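Local coordinates for protein BH2851 (Bacillus halodurans, PDB 2GFG) that is of unknown function but, as a putative adenylate cyclase of the CYTH family, probably acts on a triphosphate-containing substrate, at residues C137-S142 against E150-G155. Sequence-based numbering, arbitrary orientation.
Sequences CLDHSS and EIEFEG. With EDO (1,2-ethanediol), chain H.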
loop_
_atom_site.group_PDB
_atom_site.type_symbol
_atom_site.label_atom_id
_atom_site.label_comp_id
_atom_site.label_asym_id
_atom_site.label_seq_id
_atom_site.Cartn_x
_atom_site.Cartn_y
_atom_site.Cartn_z
ATOM N N CYS A 137 3.751 10.838 -1.589
ATOM C CA CYS A 137 2.741 10.526 -0.555
ATOM C C CYS A 137 3.310 10.659 0.872
ATOM O O CYS A 137 4.400 10.177 1.148
ATOM C CB CYS A 137 2.200 9.103 -0.756
ATOM S SG CYS A 137 1.456 8.792 -2.391
ATOM N N LEU A 138 2.558 11.338 1.764
ATOM C CA LEU A 138 2.878 11.361 3.213
ATOM C C LEU A 138 1.885 10.479 3.956
ATOM O O LEU A 138 0.709 10.811 4.045
ATOM C CB LEU A 138 2.834 12.786 3.769
ATOM C CG LEU A 138 4.011 13.725 3.423
ATOM C CD1 LEU A 138 3.718 15.113 3.915
ATOM C CD2 LEU A 138 5.308 13.233 4.016
ATOM N N ASP A 139 2.382 9.372 4.522
ATOM C CA ASP A 139 1.528 8.341 5.145
ATOM C C ASP A 139 1.744 8.232 6.634
ATOM O O ASP A 139 2.824 7.844 7.085
ATOM C CB ASP A 139 1.823 6.970 4.526
ATOM C CG ASP A 139 1.349 6.853 3.104
ATOM O OD1 ASP A 139 0.709 7.790 2.595
ATOM O OD2 ASP A 139 1.607 5.795 2.492
ATOM N N HIS A 140 0.692 8.523 7.396
ATOM C CA HIS A 140 0.654 8.259 8.821
ATOM C C HIS A 140 -0.255 7.046 9.026
ATOM O O HIS A 140 -1.455 7.099 8.717
ATOM C CB HIS A 140 0.126 9.496 9.580
ATOM C CG HIS A 140 -0.154 9.250 11.033
ATOM N ND1 HIS A 140 -1.164 9.897 11.713
ATOM C CD2 HIS A 140 0.417 8.404 11.924
ATOM C CE1 HIS A 140 -1.186 9.478 12.965
ATOM N NE2 HIS A 140 -0.249 8.560 13.113
ATOM N N SER A 141 0.327 5.943 9.497
ATOM C CA SER A 141 -0.394 4.673 9.623
ATOM C C SER A 141 -0.508 4.232 11.067
ATOM O O SER A 141 0.377 4.487 11.862
ATOM C CB SER A 141 0.313 3.577 8.812
ATOM O OG SER A 141 0.398 3.935 7.451
ATOM N N SER A 142 -1.612 3.542 11.385
ATOM C CA SER A 142 -1.822 2.945 12.708
ATOM C C SER A 142 -2.255 1.496 12.546
ATOM O O SER A 142 -3.102 1.187 11.702
ATOM C CB SER A 142 -2.880 3.713 13.480
ATOM O OG SER A 142 -4.156 3.550 12.886
ATOM N N GLU A 150 5.593 7.775 7.149
ATOM C CA GLU A 150 6.314 7.356 5.954
ATOM C C GLU A 150 6.104 8.324 4.790
ATOM O O GLU A 150 4.991 8.792 4.549
ATOM C CB GLU A 150 5.846 5.956 5.536
ATOM C CG GLU A 150 6.797 5.230 4.576
ATOM C CD GLU A 150 6.213 3.933 4.028
ATOM O OE1 GLU A 150 5.068 3.582 4.388
ATOM O OE2 GLU A 150 6.891 3.276 3.224
ATOM N N ILE A 151 7.192 8.617 4.077
ATOM C CA ILE A 151 7.132 9.358 2.825
ATOM C C ILE A 151 7.440 8.379 1.697
ATOM O O ILE A 151 8.239 7.455 1.881
ATOM C CB ILE A 151 8.141 10.564 2.807
ATOM C CG1 ILE A 151 7.837 11.501 1.645
ATOM C CG2 ILE A 151 9.628 10.071 2.750
ATOM C CD1 ILE A 151 8.668 12.789 1.667
ATOM N N GLU A 152 6.727 8.512 0.567
ATOM C CA GLU A 152 6.949 7.620 -0.620
ATOM C C GLU A 152 6.865 8.414 -1.902
ATOM O O GLU A 152 6.014 9.272 -2.030
ATOM C CB GLU A 152 5.891 6.499 -0.687
ATOM C CG GLU A 152 5.551 5.816 0.650
ATOM C CD GLU A 152 4.133 5.262 0.684
ATOM O OE1 GLU A 152 3.217 5.901 0.110
ATOM O OE2 GLU A 152 3.922 4.226 1.333
ATOM N N PHE A 153 7.693 8.061 -2.886
ATOM C CA PHE A 153 7.611 8.675 -4.221
ATOM C C PHE A 153 7.160 7.654 -5.252
ATOM O O PHE A 153 7.764 6.602 -5.385
ATOM C CB PHE A 153 8.946 9.274 -4.637
ATOM C CG PHE A 153 8.911 9.933 -5.973
ATOM C CD1 PHE A 153 8.208 11.113 -6.153
ATOM C CD2 PHE A 153 9.527 9.345 -7.080
ATOM C CE1 PHE A 153 8.143 11.719 -7.400
ATOM C CE2 PHE A 153 9.459 9.954 -8.338
ATOM C CZ PHE A 153 8.773 11.138 -8.490
ATOM N N GLU A 154 6.085 7.988 -5.982
ATOM C CA GLU A 154 5.553 7.138 -7.054
ATOM C C GLU A 154 6.109 7.609 -8.401
ATOM O O GLU A 154 5.774 8.694 -8.872
ATOM C CB GLU A 154 4.016 7.189 -7.075
ATOM C CG GLU A 154 3.336 6.586 -5.832
ATOM C CD GLU A 154 1.790 6.743 -5.858
ATOM O OE1 GLU A 154 1.309 7.888 -5.975
ATOM O OE2 GLU A 154 1.072 5.714 -5.748
ATOM N N GLY A 155 6.965 6.787 -9.007
ATOM C CA GLY A 155 7.616 7.125 -10.272
ATOM C C GLY A 155 7.020 6.413 -11.475
ATOM O O GLY A 155 6.104 5.582 -11.338
HETATM C C1 EDO H . 4.098 1.182 1.318
HETATM O O1 EDO H . 5.167 0.924 2.230
HETATM C C2 EDO H . 3.571 -0.120 0.716
HETATM O O2 EDO H . 2.182 -0.338 1.027
#
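D139 N gives its hydrogen to E150 O over 2.7 Å, almost straight, and the same oxygen takes a longer CA-H contact from L138. This pairing belongs to the antiparallel hairpin of strands 134-143 and 146-155 in the closed eight-stranded barrel of the CYTH fold, and it illustrates how a hairpin register brings C137, D139, E150 and E152 to one face, where the three acids converge on K182. C137 with E152 and D139 with E150 are hydrogen-bonded pairs, with L138 and I151 a non-hydrogen-bonded pair between them. E152 sets CG beside its backbone N (chi1 -43°) and runs on extended, its side chain crossing that of D139 at about a right angle. E152 OE1 and OE2 stand 2.9 and 3.0 Å from D139 OD2, with no hydrogen bond; the shared lysine probably offsets the repulsion, and R126 holds D139 OD1. In triphosphate tunnel metalloenzymes of this superfamily, acidic residues inside the barrel bind metal; none is bound here. With an alanine in place of E152, K182 is likely to lose one of three carboxylate partners, leaving a gap beside C137 CB. On the other face, L138 and I151 run alongside one another, L138 CD2 3.9 Å from I151 CG1.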